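Lithostathine-1-alpha (Homo sapiens, PDB 1QDD) may inhibit spontaneous calcium carbonate precipitation and, as a secreted C-type lectin-like protein, may be associated with pancreas and brain regeneration. Local coordinates at residues 23-35 with 132-144. The protein carries 1 engineered substitution. Sequence-based numbering, arbitrary orientation. Where two conformers were deposited one is given.
Sequences SYCYYFNEDRETW and CEDKFSFVCKFKN
The carbonyl oxygen Ser23 O is gripped by Lys143 NZ at 2.8 Å, which in one of the two conformers of Lys143 arrives on a lone pair in the carbonyl plane, and more weakly by Asn144 N. In that conformer the bend at chi2 (68°) lays Lys143 CD over one face of the Tyr24 ring, 3.9 Å from the centroid, and that at chi4 (70°) turns NZ to Ser23 O. Lys141, fully extended, passes CE over the opposite face and sets NZ 4.8 Å from that centroid, almost on the ring normal, a cation-pi contact; its ammonium also forms a salt bridge with Glu58, which is also hydrogen-bonded to Tyr26 OH.

Paired backbone bonds join Cys25 with Phe142, Tyr27 with Cys140 and Asn29 with Phe138, Asn29 N to Phe138 O having an N-H...O angle of 177°. Beyond them the register slips by two residues before Glu33 pairs with Phe136, which marks a beta bulge. On the face bearing Tyr27 and Phe142, Cys25 CB lies over the Phe142 ring, 3.8 Å from its centroid, while Phe142 CE2 meets the Tyr27 ring at its edge. Cys140 CB covers a Tyr27 face at 3.9 Å from the centroid, and its sulfur continues into the disulfide with Cys42 of helix 35-44. This antiparallel pairing of near-terminal strands, tied by disulfide to the first helix, is characteristic of the C-type lectin fold.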
loop_
_atom_site.group_PDB
_atom_site.type_symbol
_atom_site.label_atom_id
_atom_site.label_comp_id
_atom_site.label_asym_id
_atom_site.label_seq_id
_atom_site.Cartn_x
_atom_site.Cartn_y
_atom_site.Cartn_z
ATOM N N SER A 23 11.432 -3.790 -9.517
ATOM C CA SER A 23 10.758 -4.979 -10.014
ATOM C C SER A 23 9.261 -5.070 -9.788
ATOM O O SER A 23 8.621 -6.031 -10.228
ATOM C CB SER A 23 11.476 -6.237 -9.484
ATOM O OG SER A 23 12.846 -6.194 -9.856
ATOM N N TYR A 24 8.632 -4.077 -9.158
ATOM C CA TYR A 24 7.190 -4.042 -8.947
ATOM C C TYR A 24 6.628 -2.776 -9.592
ATOM O O TYR A 24 7.348 -1.815 -9.895
ATOM C CB TYR A 24 6.863 -4.072 -7.448
ATOM C CG TYR A 24 7.019 -5.442 -6.821
ATOM C CD1 TYR A 24 8.259 -5.932 -6.441
ATOM C CD2 TYR A 24 5.912 -6.234 -6.587
ATOM C CE1 TYR A 24 8.394 -7.201 -5.902
ATOM C CE2 TYR A 24 6.018 -7.499 -6.023
ATOM C CZ TYR A 24 7.271 -7.966 -5.692
ATOM O OH TYR A 24 7.382 -9.230 -5.136
ATOM N N CYS A 25 5.321 -2.781 -9.836
ATOM C CA CYS A 25 4.568 -1.649 -10.381
ATOM C C CYS A 25 3.563 -1.177 -9.326
ATOM O O CYS A 25 2.998 -1.989 -8.597
ATOM C CB CYS A 25 3.829 -2.011 -11.664
ATOM S SG CYS A 25 4.853 -2.694 -12.986
ATOM N N TYR A 26 3.408 0.144 -9.244
ATOM C CA TYR A 26 2.573 0.771 -8.223
ATOM C C TYR A 26 1.615 1.810 -8.790
ATOM O O TYR A 26 1.986 2.479 -9.767
ATOM C CB TYR A 26 3.508 1.510 -7.242
ATOM C CG TYR A 26 4.527 0.724 -6.464
ATOM C CD1 TYR A 26 5.671 0.209 -7.092
ATOM C CD2 TYR A 26 4.414 0.511 -5.090
ATOM C CE1 TYR A 26 6.626 -0.511 -6.409
ATOM C CE2 TYR A 26 5.377 -0.205 -4.397
ATOM C CZ TYR A 26 6.474 -0.705 -5.053
ATOM O OH TYR A 26 7.465 -1.419 -4.402
ATOM N N TYR A 27 0.467 2.027 -8.156
ATOM C CA TYR A 27 -0.409 3.119 -8.583
ATOM C C TYR A 27 -1.308 3.562 -7.436
ATOM O O TYR A 27 -1.679 2.783 -6.560
ATOM C CB TYR A 27 -1.277 2.796 -9.798
ATOM C CG TYR A 27 -2.174 1.595 -9.666
ATOM C CD1 TYR A 27 -3.485 1.717 -9.248
ATOM C CD2 TYR A 27 -1.708 0.313 -9.938
ATOM C CE1 TYR A 27 -4.313 0.613 -9.106
ATOM C CE2 TYR A 27 -2.518 -0.796 -9.821
ATOM C CZ TYR A 27 -3.820 -0.638 -9.414
ATOM O OH TYR A 27 -4.639 -1.748 -9.291
ATOM N N PHE A 28 -1.671 4.842 -7.440
ATOM C CA PHE A 28 -2.578 5.471 -6.495
ATOM C C PHE A 28 -3.974 5.547 -7.120
ATOM O O PHE A 28 -4.113 5.990 -8.281
ATOM C CB PHE A 28 -2.088 6.876 -6.128
ATOM C CG PHE A 28 -3.052 7.692 -5.304
ATOM C CD1 PHE A 28 -3.652 8.817 -5.857
ATOM C CD2 PHE A 28 -3.371 7.358 -4.003
ATOM C CE1 PHE A 28 -4.542 9.587 -5.127
ATOM C CE2 PHE A 28 -4.254 8.117 -3.272
ATOM C CZ PHE A 28 -4.846 9.235 -3.826
ATOM N N ASN A 29 -5.005 5.066 -6.474
ATOM C CA ASN A 29 -6.397 5.101 -6.927
ATOM C C ASN A 29 -7.192 6.008 -5.990
ATOM O O ASN A 29 -7.281 5.731 -4.785
ATOM C CB ASN A 29 -6.964 3.679 -6.947
ATOM C CG ASN A 29 -8.294 3.511 -7.634
ATOM O OD1 ASN A 29 -8.699 2.414 -8.092
ATOM N ND2 ASN A 29 -9.067 4.568 -7.723
ATOM N N GLU A 30 -7.784 7.087 -6.503
ATOM C CA GLU A 30 -8.540 8.048 -5.703
ATOM C C GLU A 30 -9.951 7.630 -5.365
ATOM O O GLU A 30 -10.687 8.372 -4.668
ATOM C CB GLU A 30 -8.476 9.451 -6.344
ATOM C CG GLU A 30 -8.528 10.585 -5.316
ATOM C CD GLU A 30 -8.304 11.943 -5.946
ATOM O OE1 GLU A 30 -9.115 12.330 -6.811
ATOM O OE2 GLU A 30 -7.327 12.626 -5.581
ATOM N N ASP A 31 -10.395 6.439 -5.684
ATOM C CA ASP A 31 -11.677 5.881 -5.284
ATOM C C ASP A 31 -11.714 5.611 -3.783
ATOM O O ASP A 31 -10.762 4.995 -3.269
ATOM C CB ASP A 31 -11.841 4.552 -6.011
ATOM C CG ASP A 31 -13.183 3.886 -5.805
ATOM O OD1 ASP A 31 -14.149 4.551 -5.397
ATOM O OD2 ASP A 31 -13.233 2.668 -6.081
ATOM N N ARG A 32 -12.793 5.966 -3.113
ATOM C CA ARG A 32 -12.941 5.768 -1.672
ATOM C C ARG A 32 -13.675 4.479 -1.383
ATOM O O ARG A 32 -14.841 4.284 -1.735
ATOM C CB ARG A 32 -13.657 6.982 -1.066
ATOM C CG ARG A 32 -12.862 8.274 -1.190
ATOM C CD ARG A 32 -13.149 9.016 -2.493
ATOM N NE ARG A 32 -12.742 10.411 -2.383
ATOM C CZ ARG A 32 -11.501 10.879 -2.405
ATOM N NH1 ARG A 32 -10.480 10.056 -2.563
ATOM N NH2 ARG A 32 -11.305 12.187 -2.267
ATOM N N GLU A 33 -12.959 3.496 -0.847
ATOM C CA GLU A 33 -13.434 2.156 -0.574
ATOM C C GLU A 33 -13.013 1.709 0.831
ATOM O O GLU A 33 -12.041 2.254 1.368
ATOM C CB GLU A 33 -12.873 1.159 -1.591
ATOM C CG GLU A 33 -13.175 1.412 -3.051
ATOM C CD GLU A 33 -14.572 1.059 -3.512
ATOM O OE1 GLU A 33 -15.362 0.412 -2.796
ATOM O OE2 GLU A 33 -14.917 1.413 -4.668
ATOM N N THR A 34 -13.721 0.740 1.391
ATOM C CA THR A 34 -13.284 0.135 2.645
ATOM C C THR A 34 -11.945 -0.584 2.451
ATOM O O THR A 34 -11.571 -0.897 1.316
ATOM C CB THR A 34 -14.323 -0.857 3.206
ATOM O OG1 THR A 34 -14.405 -1.941 2.276
ATOM C CG2 THR A 34 -15.687 -0.227 3.416
ATOM N N TRP A 35 -11.243 -0.909 3.537
ATOM C CA TRP A 35 -9.949 -1.576 3.412
ATOM C C TRP A 35 -10.045 -2.889 2.648
ATOM O O TRP A 35 -9.261 -3.152 1.727
ATOM C CB TRP A 35 -9.331 -1.774 4.797
ATOM C CG TRP A 35 -7.944 -2.345 4.794
ATOM C CD1 TRP A 35 -6.764 -1.662 4.863
ATOM C CD2 TRP A 35 -7.575 -3.728 4.787
ATOM N NE1 TRP A 35 -5.685 -2.518 4.867
ATOM C CE2 TRP A 35 -6.173 -3.801 4.818
ATOM C CE3 TRP A 35 -8.310 -4.923 4.751
ATOM C CZ2 TRP A 35 -5.482 -5.011 4.772
ATOM C CZ3 TRP A 35 -7.621 -6.133 4.716
ATOM C CH2 TRP A 35 -6.224 -6.152 4.721
ATOM N N CYS A 132 -11.479 -0.184 9.971
ATOM C CA CYS A 132 -11.406 -0.801 8.656
ATOM C C CYS A 132 -12.577 -0.462 7.746
ATOM O O CYS A 132 -12.481 -0.620 6.519
ATOM C CB CYS A 132 -11.295 -2.327 8.797
ATOM S SG CYS A 132 -9.781 -2.902 9.607
ATOM N N GLU A 133 -13.691 -0.005 8.302
ATOM C CA GLU A 133 -14.884 0.369 7.573
ATOM C C GLU A 133 -14.849 1.794 7.040
ATOM O O GLU A 133 -15.767 2.187 6.306
ATOM C CB GLU A 133 -16.131 0.159 8.450
ATOM C CG GLU A 133 -16.301 -1.262 8.947
ATOM C CD GLU A 133 -15.610 -1.544 10.264
ATOM O OE1 GLU A 133 -14.912 -0.697 10.862
ATOM O OE2 GLU A 133 -15.745 -2.703 10.725
ATOM N N ASP A 134 -13.822 2.576 7.367
ATOM C CA ASP A 134 -13.656 3.894 6.759
ATOM C C ASP A 134 -13.453 3.758 5.250
ATOM O O ASP A 134 -13.009 2.704 4.772
ATOM C CB ASP A 134 -12.477 4.652 7.361
ATOM C CG ASP A 134 -12.721 5.250 8.731
ATOM O OD1 ASP A 134 -13.842 5.145 9.257
ATOM O OD2 ASP A 134 -11.738 5.833 9.245
ATOM N N LYS A 135 -13.812 4.778 4.486
ATOM C CA LYS A 135 -13.705 4.769 3.027
ATOM C C LYS A 135 -12.663 5.758 2.546
ATOM O O LYS A 135 -12.840 6.987 2.622
ATOM C CB LYS A 135 -15.085 5.021 2.384
ATOM C CG LYS A 135 -16.072 3.904 2.698
ATOM C CD LYS A 135 -17.517 4.236 2.386
ATOM C CE LYS A 135 -18.440 3.183 2.994
ATOM N NZ LYS A 135 -19.854 3.372 2.581
ATOM N N PHE A 136 -11.502 5.246 2.140
ATOM C CA PHE A 136 -10.349 6.020 1.724
ATOM C C PHE A 136 -9.814 5.582 0.360
ATOM O O PHE A 136 -10.089 4.489 -0.145
ATOM C CB PHE A 136 -9.200 5.829 2.745
ATOM C CG PHE A 136 -9.418 6.311 4.146
ATOM C CD1 PHE A 136 -10.173 7.436 4.445
ATOM C CD2 PHE A 136 -8.813 5.650 5.210
ATOM C CE1 PHE A 136 -10.355 7.864 5.744
ATOM C CE2 PHE A 136 -8.980 6.093 6.511
ATOM C CZ PHE A 136 -9.750 7.203 6.785
ATOM N N SER A 137 -9.000 6.463 -0.244
ATOM C CA SER A 137 -8.227 6.145 -1.443
ATOM C C SER A 137 -7.109 5.168 -1.054
ATOM O O SER A 137 -6.921 4.860 0.140
ATOM C CB SER A 137 -7.656 7.422 -2.032
ATOM O OG SER A 137 -6.913 8.110 -1.035
ATOM N N PHE A 138 -6.362 4.638 -2.014
ATOM C CA PHE A 138 -5.432 3.534 -1.738
ATOM C C PHE A 138 -4.342 3.386 -2.770
ATOM O O PHE A 138 -4.434 3.900 -3.900
ATOM C CB PHE A 138 -6.235 2.214 -1.633
ATOM C CG PHE A 138 -7.120 1.851 -2.788
ATOM C CD1 PHE A 138 -6.699 0.970 -3.771
ATOM C CD2 PHE A 138 -8.422 2.339 -2.865
ATOM C CE1 PHE A 138 -7.543 0.582 -4.792
ATOM C CE2 PHE A 138 -9.256 1.946 -3.886
ATOM C CZ PHE A 138 -8.831 1.072 -4.855
ATOM N N VAL A 139 -3.268 2.688 -2.416
ATOM C CA VAL A 139 -2.160 2.386 -3.313
ATOM C C VAL A 139 -2.062 0.863 -3.487
ATOM O O VAL A 139 -2.057 0.128 -2.497
ATOM C CB VAL A 139 -0.804 2.914 -2.810
ATOM C CG1 VAL A 139 0.366 2.504 -3.703
ATOM C CG2 VAL A 139 -0.807 4.434 -2.669
ATOM N N CYS A 140 -1.947 0.393 -4.725
ATOM C CA CYS A 140 -1.733 -1.008 -5.065
ATOM C C CYS A 140 -0.295 -1.269 -5.536
ATOM O O CYS A 140 0.369 -0.392 -6.066
ATOM C CB CYS A 140 -2.682 -1.497 -6.168
ATOM S SG CYS A 140 -4.459 -1.343 -5.905
ATOM N N LYS A 141 0.163 -2.501 -5.335
ATOM C CA LYS A 141 1.485 -2.988 -5.727
ATOM C C LYS A 141 1.338 -4.349 -6.410
ATOM O O LYS A 141 0.645 -5.215 -5.871
ATOM C CB LYS A 141 2.384 -3.097 -4.483
ATOM C CG LYS A 141 3.767 -3.722 -4.646
ATOM C CD LYS A 141 4.501 -3.787 -3.314
ATOM C CE LYS A 141 5.845 -4.486 -3.369
ATOM N NZ LYS A 141 6.485 -4.471 -2.009
ATOM N N PHE A 142 1.958 -4.546 -7.570
ATOM C CA PHE A 142 1.874 -5.835 -8.265
ATOM C C PHE A 142 3.199 -6.129 -8.966
ATOM O O PHE A 142 3.937 -5.250 -9.383
ATOM C CB PHE A 142 0.701 -5.899 -9.228
ATOM C CG PHE A 142 0.718 -5.015 -10.434
ATOM C CD1 PHE A 142 1.275 -5.439 -11.636
ATOM C CD2 PHE A 142 0.156 -3.752 -10.394
ATOM C CE1 PHE A 142 1.274 -4.621 -12.747
ATOM C CE2 PHE A 142 0.154 -2.932 -11.501
ATOM C CZ PHE A 142 0.714 -3.358 -12.684
ATOM N N LYS A 143 3.483 -7.442 -9.064
ATOM C CA LYS A 143 4.745 -7.875 -9.652
ATOM C C LYS A 143 4.660 -7.759 -11.173
ATOM O O LYS A 143 3.750 -8.215 -11.839
ATOM C CB LYS A 143 5.219 -9.280 -9.291
ATOM C CG LYS A 143 6.568 -9.703 -9.851
ATOM C CD LYS A 143 7.803 -9.008 -9.322
ATOM C CE LYS A 143 9.006 -9.248 -10.239
ATOM N NZ LYS A 143 8.854 -8.534 -11.533
ATOM N N ASN A 144 5.661 -7.036 -11.623
ATOM C CA ASN A 144 6.136 -6.920 -12.948
ATOM C C ASN A 144 7.014 -5.785 -13.333
ATOM O O ASN A 144 6.869 -4.582 -13.235
ATOM C CB ASN A 144 5.193 -7.414 -14.062
ATOM C CG ASN A 144 6.131 -8.563 -14.519
ATOM O OD1 ASN A 144 6.911 -9.084 -13.706
ATOM N ND2 ASN A 144 6.067 -8.851 -15.793
HETATM O O HOH W 1 9.173 -2.797 -12.388
#